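Local coordinates for DUF3247 family protein (Xanthomonas campestris pv. campestris, PDB 2E12), which is of unknown function but adopts a novel variant of the Sm-like fold, a small beta-barrel type often found in RNA-binding proteins, at residues I33-G38 with D84-V89; Q66-H71 with P78-M83; K23-Q28 with G43-R48; H7-Q12 with G62-L67. All coordinates share one frame; numbering follows the deposited sequence.

Contact 1: I33-G38 with D84-V89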
loop_
_atom_site.group_PDB
_atom_site.type_symbol
_atom_site.label_atom_id
_atom_site.label_comp_id
_atom_site.label_asym_id
_atom_site.label_seq_id
_atom_site.Cartn_x
_atom_site.Cartn_y
_atom_site.Cartn_z
ATOM N N ILE A 33 -9.389 9.735 -12.084
ATOM C CA ILE A 33 -8.871 8.379 -11.988
ATOM C C ILE A 33 -8.420 7.771 -13.307
ATOM O O ILE A 33 -9.076 7.945 -14.326
ATOM C CB ILE A 33 -9.953 7.464 -11.390
ATOM C CG1 ILE A 33 -10.428 8.048 -10.056
ATOM C CG2 ILE A 33 -9.416 6.048 -11.214
ATOM C CD1 ILE A 33 -11.631 7.338 -9.467
ATOM N N GLU A 34 -7.294 7.060 -13.271
ATOM C CA GLU A 34 -6.776 6.376 -14.452
ATOM C C GLU A 34 -7.134 4.892 -14.302
ATOM O O GLU A 34 -6.787 4.267 -13.297
ATOM C CB GLU A 34 -5.253 6.534 -14.569
ATOM C CG GLU A 34 -4.781 7.961 -14.834
ATOM C CD GLU A 34 -3.320 8.023 -15.266
ATOM O OE1 GLU A 34 -2.772 9.143 -15.385
ATOM O OE2 GLU A 34 -2.721 6.949 -15.493
ATOM N N LEU A 35 -7.825 4.344 -15.304
ATOM C CA LEU A 35 -8.263 2.943 -15.318
ATOM C C LEU A 35 -7.407 2.100 -16.266
ATOM O O LEU A 35 -6.867 2.621 -17.235
ATOM C CB LEU A 35 -9.727 2.866 -15.753
ATOM C CG LEU A 35 -10.749 3.583 -14.863
ATOM C CD1 LEU A 35 -12.046 3.770 -15.620
ATOM C CD2 LEU A 35 -10.968 2.788 -13.586
ATOM N N ASP A 36 -7.319 0.795 -16.003
ATOM C CA ASP A 36 -6.500 -0.108 -16.825
ATOM C C ASP A 36 -6.990 -0.420 -18.242
ATOM O O ASP A 36 -6.384 -1.226 -18.944
ATOM C CB ASP A 36 -6.240 -1.425 -16.071
ATOM C CG ASP A 36 -7.498 -2.256 -15.867
ATOM O OD1 ASP A 36 -8.563 -1.884 -16.393
ATOM O OD2 ASP A 36 -7.415 -3.295 -15.179
ATOM N N ASP A 37 -8.082 0.219 -18.660
ATOM C CA ASP A 37 -8.625 0.022 -20.004
ATOM C C ASP A 37 -8.318 1.260 -20.857
ATOM O O ASP A 37 -8.779 1.386 -21.996
ATOM C CB ASP A 37 -10.132 -0.190 -19.928
ATOM C CG ASP A 37 -10.876 1.081 -19.607
ATOM O OD1 ASP A 37 -10.356 1.874 -18.792
ATOM O OD2 ASP A 37 -11.978 1.276 -20.163
ATOM N N GLY A 38 -7.532 2.172 -20.289
ATOM C CA GLY A 38 -7.156 3.386 -20.983
ATOM C C GLY A 38 -8.080 4.552 -20.677
ATOM O O GLY A 38 -7.733 5.713 -20.903
ATOM N N ASP A 84 -10.016 -2.855 -8.633
ATOM C CA ASP A 84 -8.841 -3.512 -9.214
ATOM C C ASP A 84 -8.535 -2.979 -10.619
ATOM O O ASP A 84 -7.511 -3.312 -11.216
ATOM C CB ASP A 84 -9.040 -5.030 -9.289
ATOM C CG ASP A 84 -10.305 -5.427 -10.037
ATOM O OD1 ASP A 84 -10.413 -6.609 -10.428
ATOM O OD2 ASP A 84 -11.190 -4.570 -10.226
ATOM N N ARG A 85 -9.426 -2.147 -11.141
ATOM C CA ARG A 85 -9.261 -1.573 -12.477
ATOM C C ARG A 85 -8.473 -0.256 -12.467
ATOM O O ARG A 85 -8.142 0.286 -13.525
ATOM C CB ARG A 85 -10.635 -1.330 -13.107
ATOM C CG ARG A 85 -11.587 -2.523 -13.044
ATOM C CD ARG A 85 -11.209 -3.650 -14.012
ATOM N NE ARG A 85 -9.932 -4.286 -13.693
ATOM C CZ ARG A 85 -9.408 -5.298 -14.379
ATOM N NH1 ARG A 85 -10.051 -5.796 -15.427
ATOM N NH2 ARG A 85 -8.241 -5.813 -14.020
ATOM N N ILE A 86 -8.167 0.254 -11.278
ATOM C CA ILE A 86 -7.447 1.525 -11.146
ATOM C C ILE A 86 -5.939 1.453 -11.298
ATOM O O ILE A 86 -5.299 0.563 -10.756
ATOM C CB ILE A 86 -7.755 2.198 -9.793
ATOM C CG1 ILE A 86 -9.227 2.622 -9.779
ATOM C CG2 ILE A 86 -6.793 3.376 -9.556
ATOM C CD1 ILE A 86 -9.731 3.166 -8.458
ATOM N N VAL A 87 -5.390 2.434 -12.012
ATOM C CA VAL A 87 -3.955 2.538 -12.273
ATOM C C VAL A 87 -3.342 3.795 -11.639
ATOM O O VAL A 87 -2.147 3.835 -11.332
ATOM C CB VAL A 87 -3.698 2.566 -13.794
ATOM C CG1 VAL A 87 -2.213 2.577 -14.078
ATOM C CG2 VAL A 87 -4.357 1.371 -14.443
ATOM N N ALA A 88 -4.158 4.824 -11.441
ATOM C CA ALA A 88 -3.665 6.063 -10.848
ATOM C C ALA A 88 -4.811 6.919 -10.315
ATOM O O ALA A 88 -5.925 6.860 -10.826
ATOM C CB ALA A 88 -2.863 6.854 -11.884
ATOM N N VAL A 89 -4.521 7.713 -9.288
ATOM C CA VAL A 89 -5.510 8.597 -8.685
ATOM C C VAL A 89 -4.840 9.924 -8.368
ATOM O O VAL A 89 -3.910 9.972 -7.565
ATOM C CB VAL A 89 -6.072 8.017 -7.368
ATOM C CG1 VAL A 89 -7.026 9.015 -6.732
ATOM C CG2 VAL A 89 -6.783 6.693 -7.632
#
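Glu-34 and Ala-88 face each other as an antiparallel hydrogen-bonded pair, where the end of strand 30-35 meets the start of strand 86-91, its neighbour in a three-stranded antiparallel sheet. Glu-34 N gives a nearly straight bond to Ala-88 O (2.8 Å). In return Glu-34 O takes two donors from one face of its carbonyl plane, Val-87 N at 2.6 Å and Ala-88 N at 3.3 Å. With both residues set against Glu-34, this is a classic beta bulge, and it shifts the pairing by one residue before Leu-35 meets Ile-86. Asp-36 N closes the run on Arg-85 O (2.7 Å), just as the chain enters the type I turn from Leu-35 to Gly-38.

The charged contact lies beyond the strands. Arg-85 bends at chi2 and chi3, bringing its guanidinium under Asp-36, whose OD2 stands over the face, 2.9 Å from Arg-85 NH2. The two flat groups are 76° apart and no N-H points at the oxygen, leaving a salt bridge of charge alone.

Apolar contacts occupy the inner side. Ile-33 CG2 leans on Ile-86 CG1 (3.7 Å), while Leu-35 CD2 reaches the same carbon from further off. On the other face the extended side chain of Glu-34 runs over Ala-88 CB, its CD 3.6 Å away.

One carbonyl taking two donors is the signature of the bulge, whereas the ion pair at the turn, lacking directed bonds, probably holds its geometry less strictly.

Contact 2: Q66-H71 with P78-M83; sequences QLRIDH and PQWIWM
Gln-66 and Arg-68 each lay their side chain against a tryptophan of the partner strand, and these two overlays dominate one face of the hairpin. Gln-66 CG sits over the six-membered ring of Trp-82, 3.5 Å from its centroid, in a CH-pi contact displaced toward the rim. Extended beyond CG (chi2 178°), Gln-66 runs alongside the indole with its amide only 18° from the ring plane; its NE2 is hydrogen-bonded to Tyr-54 OH, which ties down the far end. Arg-68 CB lies over the centre of the six-membered ring of Trp-80 (3.7 Å to the centroid), and CG and CD continue across the same indole. Gln-66 CB meets Trp-80 from another direction, at the ring edge.

Arg-68 also carries the charged contact, within its own strand: it grips Asp-70 side-on, NE to OD1 and NH2 to OD2, both 2.8 Å. The NE bond uses the syn lone pair of OD1 and lies in the guanidinium plane, whereas the NH2 bond is tilted. Asp-70 OD1 also touches Pro-78 CB (3.6 Å).

Four backbone bonds join the strands, in reciprocal pairs: Leu-67 with Ile-81, and Ile-69 with Gln-79. Toward the interior, Leu-67 CB packs on Met-83 CG (4.0 Å), and Met-83 in turn rests on Trp-21 and Val-22 of helix 12-23.

Regular antiparallel pairing, with side chains alternating between an aromatic-lined face and a largely apolar one, makes this a beta hairpin of strands 61-70 and 79-82, in the sheet completed by strand 44-55 of the Sm-like fold.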
loop_
_atom_site.group_PDB
_atom_site.type_symbol
_atom_site.label_atom_id
_atom_site.label_comp_id
_atom_site.label_asym_id
_atom_site.label_seq_id
_atom_site.Cartn_x
_atom_site.Cartn_y
_atom_site.Cartn_z
ATOM N N GLN A 66 -15.529 -1.787 -4.163
ATOM C CA GLN A 66 -16.408 -1.082 -5.082
ATOM C C GLN A 66 -16.399 0.399 -4.768
ATOM O O GLN A 66 -16.546 0.795 -3.614
ATOM C CB GLN A 66 -17.833 -1.645 -4.987
ATOM C CG GLN A 66 -17.921 -3.120 -5.407
ATOM C CD GLN A 66 -19.319 -3.700 -5.263
ATOM O OE1 GLN A 66 -20.215 -3.369 -6.032
ATOM N NE2 GLN A 66 -19.508 -4.558 -4.266
ATOM N N LEU A 67 -16.229 1.203 -5.815
ATOM C CA LEU A 67 -16.173 2.662 -5.726
ATOM C C LEU A 67 -17.328 3.293 -6.496
ATOM O O LEU A 67 -17.642 2.881 -7.615
ATOM C CB LEU A 67 -14.856 3.160 -6.320
ATOM C CG LEU A 67 -14.592 4.657 -6.493
ATOM C CD1 LEU A 67 -14.451 5.317 -5.142
ATOM C CD2 LEU A 67 -13.317 4.853 -7.299
ATOM N N ARG A 68 -17.964 4.277 -5.869
ATOM C CA ARG A 68 -19.066 5.011 -6.470
ATOM C C ARG A 68 -18.605 6.454 -6.658
ATOM O O ARG A 68 -18.100 7.082 -5.721
ATOM C CB ARG A 68 -20.299 4.987 -5.561
ATOM C CG ARG A 68 -21.500 5.742 -6.124
ATOM C CD ARG A 68 -22.612 5.865 -5.075
ATOM N NE ARG A 68 -23.201 7.196 -5.057
ATOM C CZ ARG A 68 -24.054 7.636 -4.139
ATOM N NH1 ARG A 68 -24.443 6.848 -3.138
ATOM N NH2 ARG A 68 -24.495 8.881 -4.203
ATOM N N ILE A 69 -18.765 6.969 -7.871
ATOM C CA ILE A 69 -18.376 8.335 -8.190
ATOM C C ILE A 69 -19.637 9.036 -8.675
ATOM O O ILE A 69 -20.372 8.482 -9.485
ATOM C CB ILE A 69 -17.338 8.374 -9.345
ATOM C CG1 ILE A 69 -16.160 7.470 -9.014
ATOM C CG2 ILE A 69 -16.851 9.805 -9.588
ATOM C CD1 ILE A 69 -15.485 7.839 -7.711
ATOM N N ASP A 70 -19.889 10.235 -8.170
ATOM C CA ASP A 70 -21.040 11.003 -8.611
ATOM C C ASP A 70 -20.500 12.296 -9.185
ATOM O O ASP A 70 -19.323 12.613 -9.048
ATOM C CB ASP A 70 -21.972 11.389 -7.464
ATOM C CG ASP A 70 -22.277 10.254 -6.521
ATOM O OD1 ASP A 70 -22.269 9.073 -6.937
ATOM O OD2 ASP A 70 -22.547 10.563 -5.341
ATOM N N HIS A 71 -21.371 13.046 -9.839
ATOM C CA HIS A 71 -20.994 14.344 -10.368
ATOM C C HIS A 71 -22.213 15.156 -10.722
ATOM O O HIS A 71 -23.304 14.926 -10.178
ATOM C CB HIS A 71 -20.046 14.277 -11.586
ATOM C CG HIS A 71 -20.026 12.963 -12.306
ATOM N ND1 HIS A 71 -21.108 12.110 -12.353
ATOM C CD2 HIS A 71 -19.055 12.376 -13.047
ATOM C CE1 HIS A 71 -20.804 11.054 -13.085
ATOM N NE2 HIS A 71 -19.563 11.190 -13.517
ATOM N N PRO A 78 -24.789 8.359 -11.561
ATOM C CA PRO A 78 -23.699 7.893 -10.695
ATOM C C PRO A 78 -23.048 6.645 -11.307
ATOM O O PRO A 78 -23.713 5.877 -11.999
ATOM C CB PRO A 78 -24.413 7.618 -9.378
ATOM C CG PRO A 78 -25.784 7.155 -9.836
ATOM C CD PRO A 78 -26.100 8.170 -10.913
ATOM N N GLN A 79 -21.759 6.436 -11.054
ATOM C CA GLN A 79 -21.052 5.288 -11.625
ATOM C C GLN A 79 -20.372 4.434 -10.561
ATOM O O GLN A 79 -19.778 4.970 -9.636
ATOM C CB GLN A 79 -19.986 5.782 -12.615
ATOM C CG GLN A 79 -20.157 7.234 -13.022
ATOM C CD GLN A 79 -20.206 7.406 -14.525
ATOM O OE1 GLN A 79 -20.588 8.464 -15.036
ATOM N NE2 GLN A 79 -19.817 6.359 -15.247
ATOM N N TRP A 80 -20.479 3.112 -10.696
ATOM C CA TRP A 80 -19.845 2.169 -9.774
ATOM C C TRP A 80 -18.766 1.420 -10.536
ATOM O O TRP A 80 -19.005 0.938 -11.645
ATOM C CB TRP A 80 -20.853 1.152 -9.224
ATOM C CG TRP A 80 -21.763 1.696 -8.168
ATOM C CD1 TRP A 80 -22.899 2.431 -8.360
ATOM C CD2 TRP A 80 -21.616 1.545 -6.753
ATOM N NE1 TRP A 80 -23.470 2.743 -7.150
ATOM C CE2 TRP A 80 -22.703 2.211 -6.147
ATOM C CE3 TRP A 80 -20.672 0.911 -5.937
ATOM C CZ2 TRP A 80 -22.870 2.260 -4.757
ATOM C CZ3 TRP A 80 -20.840 0.960 -4.555
ATOM C CH2 TRP A 80 -21.931 1.629 -3.982
ATOM N N ILE A 81 -17.582 1.320 -9.938
ATOM C CA ILE A 81 -16.465 0.632 -10.571
ATOM C C ILE A 81 -15.762 -0.279 -9.571
ATOM O O ILE A 81 -15.735 0.018 -8.379
ATOM C CB ILE A 81 -15.427 1.643 -11.095
ATOM C CG1 ILE A 81 -16.065 2.554 -12.145
ATOM C CG2 ILE A 81 -14.224 0.911 -11.668
ATOM C CD1 ILE A 81 -15.108 3.584 -12.730
ATOM N N TRP A 82 -15.212 -1.389 -10.047
ATOM C CA TRP A 82 -14.470 -2.270 -9.157
ATOM C C TRP A 82 -13.068 -1.669 -9.122
ATOM O O TRP A 82 -12.505 -1.322 -10.163
ATOM C CB TRP A 82 -14.449 -3.711 -9.679
ATOM C CG TRP A 82 -15.787 -4.380 -9.587
ATOM C CD1 TRP A 82 -16.756 -4.410 -10.546
ATOM C CD2 TRP A 82 -16.335 -5.049 -8.445
ATOM N NE1 TRP A 82 -17.874 -5.055 -10.075
ATOM C CE2 TRP A 82 -17.644 -5.459 -8.787
ATOM C CE3 TRP A 82 -15.847 -5.343 -7.164
ATOM C CZ2 TRP A 82 -18.475 -6.146 -7.893
ATOM C CZ3 TRP A 82 -16.675 -6.027 -6.272
ATOM C CH2 TRP A 82 -17.975 -6.420 -6.645
ATOM N N MET A 83 -12.518 -1.532 -7.919
ATOM C CA MET A 83 -11.214 -0.903 -7.734
ATOM C C MET A 83 -9.962 -1.566 -8.311
ATOM O O MET A 83 -8.943 -0.896 -8.469
ATOM C CB MET A 83 -11.017 -0.596 -6.246
ATOM C CG MET A 83 -11.833 0.610 -5.783
ATOM S SD MET A 83 -12.077 0.708 -3.993
ATOM C CE MET A 83 -10.552 1.495 -3.482
#

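Contact 3: K23-Q28 with G43-R48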
loop_
_atom_site.group_PDB
_atom_site.type_symbol
_atom_site.label_atom_id
_atom_site.label_comp_id
_atom_site.label_asym_id
_atom_site.label_seq_id
_atom_site.Cartn_x
_atom_site.Cartn_y
_atom_site.Cartn_z
ATOM N N LYS A 23 -6.702 5.302 0.585
ATOM C CA LYS A 23 -6.047 6.449 1.200
ATOM C C LYS A 23 -6.128 7.686 0.307
ATOM O O LYS A 23 -6.138 8.817 0.792
ATOM C CB LYS A 23 -4.574 6.118 1.472
ATOM C CG LYS A 23 -4.337 5.166 2.634
ATOM C CD LYS A 23 -4.483 5.879 3.967
ATOM C CE LYS A 23 -3.636 7.145 3.981
ATOM N NZ LYS A 23 -2.275 6.889 3.428
ATOM N N LEU A 24 -6.175 7.465 -1.002
ATOM C CA LEU A 24 -6.249 8.560 -1.954
ATOM C C LEU A 24 -7.681 8.834 -2.426
ATOM O O LEU A 24 -7.912 9.747 -3.211
ATOM C CB LEU A 24 -5.357 8.257 -3.154
ATOM C CG LEU A 24 -3.890 7.968 -2.822
ATOM C CD1 LEU A 24 -3.143 7.632 -4.108
ATOM C CD2 LEU A 24 -3.258 9.167 -2.129
ATOM N N LEU A 25 -8.639 8.049 -1.949
ATOM C CA LEU A 25 -10.032 8.230 -2.351
ATOM C C LEU A 25 -10.937 8.488 -1.155
ATOM O O LEU A 25 -11.951 7.807 -0.972
ATOM C CB LEU A 25 -10.539 6.990 -3.100
ATOM C CG LEU A 25 -9.987 6.729 -4.502
ATOM C CD1 LEU A 25 -10.355 5.327 -4.963
ATOM C CD2 LEU A 25 -10.538 7.769 -5.459
ATOM N N ASP A 26 -10.580 9.474 -0.341
ATOM C CA ASP A 26 -11.386 9.773 0.827
ATOM C C ASP A 26 -12.792 10.262 0.445
ATOM O O ASP A 26 -12.998 10.868 -0.612
ATOM C CB ASP A 26 -10.682 10.810 1.707
ATOM C CG ASP A 26 -11.320 10.931 3.076
ATOM O OD1 ASP A 26 -11.039 11.930 3.777
ATOM O OD2 ASP A 26 -12.102 10.023 3.461
ATOM N N GLY A 27 -13.759 9.987 1.316
ATOM C CA GLY A 27 -15.126 10.404 1.054
ATOM C C GLY A 27 -15.249 11.866 0.659
ATOM O O GLY A 27 -14.663 12.748 1.306
ATOM N N GLN A 28 -15.993 12.105 -0.427
ATOM C CA GLN A 28 -16.274 13.442 -0.969
ATOM C C GLN A 28 -15.117 14.185 -1.637
ATOM O O GLN A 28 -15.274 15.339 -2.020
ATOM C CB GLN A 28 -16.887 14.344 0.121
ATOM C CG GLN A 28 -18.282 13.929 0.575
ATOM C CD GLN A 28 -19.304 13.938 -0.557
ATOM O OE1 GLN A 28 -19.680 14.991 -1.059
ATOM N NE2 GLN A 28 -19.754 12.757 -0.960
ATOM N N GLY A 43 -14.664 12.958 -10.920
ATOM C CA GLY A 43 -15.856 13.295 -10.177
ATOM C C GLY A 43 -15.639 13.308 -8.690
ATOM O O GLY A 43 -14.506 13.469 -8.211
ATOM N N THR A 44 -16.726 13.133 -7.948
ATOM C CA THR A 44 -16.628 13.124 -6.498
ATOM C C THR A 44 -16.829 11.729 -5.913
ATOM O O THR A 44 -17.756 11.009 -6.286
ATOM C CB THR A 44 -17.664 14.077 -5.862
ATOM O OG1 THR A 44 -17.664 15.328 -6.558
ATOM C CG2 THR A 44 -17.302 14.346 -4.406
ATOM N N VAL A 45 -15.926 11.349 -5.014
ATOM C CA VAL A 45 -16.006 10.068 -4.312
ATOM C C VAL A 45 -17.270 10.151 -3.450
ATOM O O VAL A 45 -17.303 10.904 -2.486
ATOM C CB VAL A 45 -14.803 9.871 -3.362
ATOM C CG1 VAL A 45 -14.921 8.515 -2.637
ATOM C CG2 VAL A 45 -13.493 9.948 -4.147
ATOM N N ALA A 46 -18.298 9.375 -3.791
ATOM C CA ALA A 46 -19.549 9.405 -3.030
ATOM C C ALA A 46 -19.356 9.041 -1.559
ATOM O O ALA A 46 -19.870 9.711 -0.675
ATOM C CB ALA A 46 -20.577 8.464 -3.669
ATOM N N VAL A 47 -18.610 7.973 -1.303
ATOM C CA VAL A 47 -18.367 7.527 0.061
ATOM C C VAL A 47 -17.008 6.817 0.083
ATOM O O VAL A 47 -16.655 6.143 -0.883
ATOM C CB VAL A 47 -19.502 6.574 0.519
ATOM C CG1 VAL A 47 -19.481 5.290 -0.308
ATOM C CG2 VAL A 47 -19.380 6.268 1.999
ATOM N N ARG A 48 -16.236 6.981 1.159
ATOM C CA ARG A 48 -14.926 6.328 1.230
ATOM C C ARG A 48 -15.150 4.839 1.014
ATOM O O ARG A 48 -15.953 4.220 1.712
ATOM C CB ARG A 48 -14.256 6.558 2.592
ATOM C CG ARG A 48 -12.897 5.860 2.721
ATOM C CD ARG A 48 -12.306 5.971 4.129
ATOM N NE ARG A 48 -11.871 7.327 4.455
ATOM C CZ ARG A 48 -11.282 7.670 5.598
ATOM N NH1 ARG A 48 -11.054 6.759 6.532
ATOM N NH2 ARG A 48 -10.921 8.929 5.808
#
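Asp-26 OD2 is gripped by two nitrogens of Arg-48, NH2 at 2.8 Å and NE at 2.9 Å, so one oxygen takes the whole side-on approach of the guanidinium. The oxygen lies close to the guanidinium plane, but both nitrogens come from the same face of the carboxylate, well above its plane, with the two flat groups 52° apart. Arg-48 starts out extended (chi1 179°) and bends at chi3, bringing that edge round to Asp-26. A weak bond from Gly-27 N adds to the load on OD2.

Further along, Gln-28 binds the start of strand 44-55 with both backbone and side chain. Its N bonds Val-45 O (2.7 Å). The side chain turns back at chi2 (-60°), placing NE2 3.1 Å from Ala-46 O, in the amide's own plane but above the plane of the carbonyl. Thr-44 CG2 presses on Gln-28 O at 3.3 Å.

Beneath these polar groups Val-45 is wedged against the loop. Its CB lies 3.4 Å from Asp-26 O, and its CG2 touches Leu-25 CD2 (3.9 Å), the two side chains crossing at about a right angle. Leu-25 and Val-45 both continue onto Leu-67 of strand 61-70.

Burying Leu-25 O beside Val-45 CG1 without any partner probably costs some stability. The two-nitrogen grip on one oxygen and the two Gln-28 bonds join the loop after helix 12-23 to the start of strand 44-55, where the chain has turned a corner.

Contact 4: H7-Q12 with G62-L67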
loop_
_atom_site.group_PDB
_atom_site.type_symbol
_atom_site.label_atom_id
_atom_site.label_comp_id
_atom_site.label_asym_id
_atom_site.label_seq_id
_atom_site.Cartn_x
_atom_site.Cartn_y
_atom_site.Cartn_z
ATOM N N HIS A 7 -13.612 -10.396 -10.138
ATOM C CA HIS A 7 -12.235 -10.837 -9.854
ATOM C C HIS A 7 -11.928 -10.609 -8.371
ATOM O O HIS A 7 -12.505 -9.712 -7.760
ATOM C CB HIS A 7 -11.202 -10.041 -10.676
ATOM C CG HIS A 7 -11.474 -10.008 -12.149
ATOM N ND1 HIS A 7 -12.413 -9.171 -12.713
ATOM C CD2 HIS A 7 -10.913 -10.692 -13.174
ATOM C CE1 HIS A 7 -12.418 -9.340 -14.024
ATOM N NE2 HIS A 7 -11.518 -10.257 -14.328
ATOM N N VAL A 8 -11.032 -11.416 -7.793
ATOM C CA VAL A 8 -10.636 -11.267 -6.375
ATOM C C VAL A 8 -9.118 -11.506 -6.217
ATOM O O VAL A 8 -8.535 -12.282 -6.974
ATOM C CB VAL A 8 -11.426 -12.235 -5.431
ATOM C CG1 VAL A 8 -12.892 -11.826 -5.363
ATOM C CG2 VAL A 8 -11.302 -13.673 -5.925
ATOM N N TYR A 9 -8.499 -10.864 -5.224
ATOM C CA TYR A 9 -7.036 -10.949 -5.012
ATOM C C TYR A 9 -6.527 -11.403 -3.630
ATOM O O TYR A 9 -7.057 -11.004 -2.597
ATOM C CB TYR A 9 -6.418 -9.584 -5.333
ATOM C CG TYR A 9 -6.785 -9.083 -6.712
ATOM C CD1 TYR A 9 -6.034 -9.448 -7.831
ATOM C CD2 TYR A 9 -7.926 -8.309 -6.908
ATOM C CE1 TYR A 9 -6.413 -9.058 -9.110
ATOM C CE2 TYR A 9 -8.315 -7.917 -8.181
ATOM C CZ TYR A 9 -7.554 -8.295 -9.278
ATOM O OH TYR A 9 -7.938 -7.916 -10.545
ATOM N N THR A 10 -5.463 -12.204 -3.630
ATOM C CA THR A 10 -4.886 -12.733 -2.391
ATOM C C THR A 10 -3.395 -12.437 -2.201
ATOM O O THR A 10 -2.831 -12.733 -1.148
ATOM C CB THR A 10 -5.064 -14.268 -2.308
ATOM O OG1 THR A 10 -4.311 -14.898 -3.350
ATOM C CG2 THR A 10 -6.530 -14.644 -2.467
ATOM N N GLU A 11 -2.758 -11.860 -3.211
ATOM C CA GLU A 11 -1.328 -11.556 -3.128
ATOM C C GLU A 11 -1.095 -10.208 -2.433
ATOM O O GLU A 11 -1.716 -9.204 -2.781
ATOM C CB GLU A 11 -0.719 -11.540 -4.534
ATOM C CG GLU A 11 0.803 -11.652 -4.566
ATOM C CD GLU A 11 1.295 -13.031 -4.152
ATOM O OE1 GLU A 11 0.727 -14.036 -4.635
ATOM O OE2 GLU A 11 2.255 -13.109 -3.355
ATOM N N GLN A 12 -0.192 -10.198 -1.453
ATOM C CA GLN A 12 0.106 -8.995 -0.682
ATOM C C GLN A 12 0.460 -7.743 -1.482
ATOM O O GLN A 12 0.275 -6.626 -0.994
ATOM C CB GLN A 12 1.199 -9.288 0.351
ATOM C CG GLN A 12 0.746 -10.295 1.405
ATOM C CD GLN A 12 -0.655 -9.989 1.922
ATOM O OE1 GLN A 12 -0.872 -8.998 2.624
ATOM N NE2 GLN A 12 -1.615 -10.838 1.561
ATOM N N GLY A 62 -11.285 -13.794 -2.168
ATOM C CA GLY A 62 -10.171 -12.857 -2.252
ATOM C C GLY A 62 -10.595 -11.421 -1.974
ATOM O O GLY A 62 -11.754 -11.165 -1.650
ATOM N N SER A 63 -9.668 -10.477 -2.108
ATOM C CA SER A 63 -9.984 -9.081 -1.836
ATOM C C SER A 63 -10.269 -8.236 -3.069
ATOM O O SER A 63 -9.811 -8.532 -4.166
ATOM C CB SER A 63 -8.850 -8.440 -1.038
ATOM O OG SER A 63 -8.756 -9.028 0.244
ATOM N N ASN A 64 -11.046 -7.177 -2.859
ATOM C CA ASN A 64 -11.416 -6.226 -3.903
ATOM C C ASN A 64 -12.279 -5.144 -3.253
ATOM O O ASN A 64 -12.472 -5.152 -2.040
ATOM C CB ASN A 64 -12.210 -6.918 -5.007
ATOM C CG ASN A 64 -12.062 -6.226 -6.349
ATOM O OD1 ASN A 64 -11.777 -5.031 -6.420
ATOM N ND2 ASN A 64 -12.282 -6.969 -7.417
ATOM N N GLY A 65 -12.793 -4.220 -4.060
ATOM C CA GLY A 65 -13.633 -3.156 -3.527
ATOM C C GLY A 65 -14.464 -2.460 -4.593
ATOM O O GLY A 65 -14.152 -2.526 -5.785
ATOM N N GLN A 66 -15.529 -1.787 -4.163
ATOM C CA GLN A 66 -16.408 -1.082 -5.082
ATOM C C GLN A 66 -16.399 0.399 -4.768
ATOM O O GLN A 66 -16.546 0.795 -3.614
ATOM C CB GLN A 66 -17.833 -1.645 -4.987
ATOM C CG GLN A 66 -17.921 -3.120 -5.407
ATOM C CD GLN A 66 -19.319 -3.700 -5.263
ATOM O OE1 GLN A 66 -20.215 -3.369 -6.032
ATOM N NE2 GLN A 66 -19.508 -4.558 -4.266
ATOM N N LEU A 67 -16.229 1.203 -5.815
ATOM C CA LEU A 67 -16.173 2.662 -5.726
ATOM C C LEU A 67 -17.328 3.293 -6.496
ATOM O O LEU A 67 -17.642 2.881 -7.615
ATOM C CB LEU A 67 -14.856 3.160 -6.320
ATOM C CG LEU A 67 -14.592 4.657 -6.493
ATOM C CD1 LEU A 67 -14.451 5.317 -5.142
ATOM C CD2 LEU A 67 -13.317 4.853 -7.299
#
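Gly-62, which has no side chain, lets Val-8 CB come within 3.5 Å of its CA, tighter than usual for two carbons. The bare CA is what makes room for Val-8 CB and the Tyr-9 backbone. Both Val-8 methyls spread over the Gly-62 backbone, and Thr-10 CG2 reaches its CA from further along.

Tyr-9 makes the one beta bridge, an antiparallel hydrogen-bonded pair with Ser-63. Tyr-9 N donates to Ser-63 O (2.9 Å), in the carbonyl plane and on a lone pair; Ser-63 N returns a straighter bond to Tyr-9 O (2.7 Å). The ring of Tyr-9 swings beside its own backbone N (chi1 -54°), which sets its CD2 edge 3.3 Å from Ser-63 O and CE2 near Asn-64 ND2. Beyond the strand its OH is hydrogen-bonded to Asp-84 OD1, fixing the far end of the ring.

Asn-64 spends both ends of its amide on backbone groups. ND2 bonds His-7 O at 2.8 Å, approaching from above the carbonyl plane although the oxygen lies near the amide's own plane. OD1 accepts Gly-65 N (2.7 Å), a bond that steadies the amide's rotation. The amide stands 71° from the Tyr-9 ring.

A single bridge, extended at one end by a side-chain amide, is an isolated beta-bridge rather than a full extra strand. It lays the N-terminal segment along the start of strand 61-70 just before Glu-11, at the N-cap position of helix 12-23, consistent with the N-terminal helix that precedes the strands in Sm-like folds.

From the N terminus, residues 7-12 pair with 62-67 in contact 4, closing a long loop that holds helix 12-23 and the first strands. Contact 3 lies wholly within that loop, joining 23-28 after the helix to 43-48. Contact 1 opens at 33-38 and closes only at 84-89, so it crosses both contact 3 and contact 4. Contact 2, the short hairpin of 66-71 with 78-83, falls inside the span of contact 1 and shares Gln-66 and Leu-67 with contact 4. Leu-67 meets Ile-33, Ile-86, Leu-25 and Val-45, bringing the two three-stranded sheets and the post-helix loop together. Asp-84 and Tyr-9 link contacts 1 and 4.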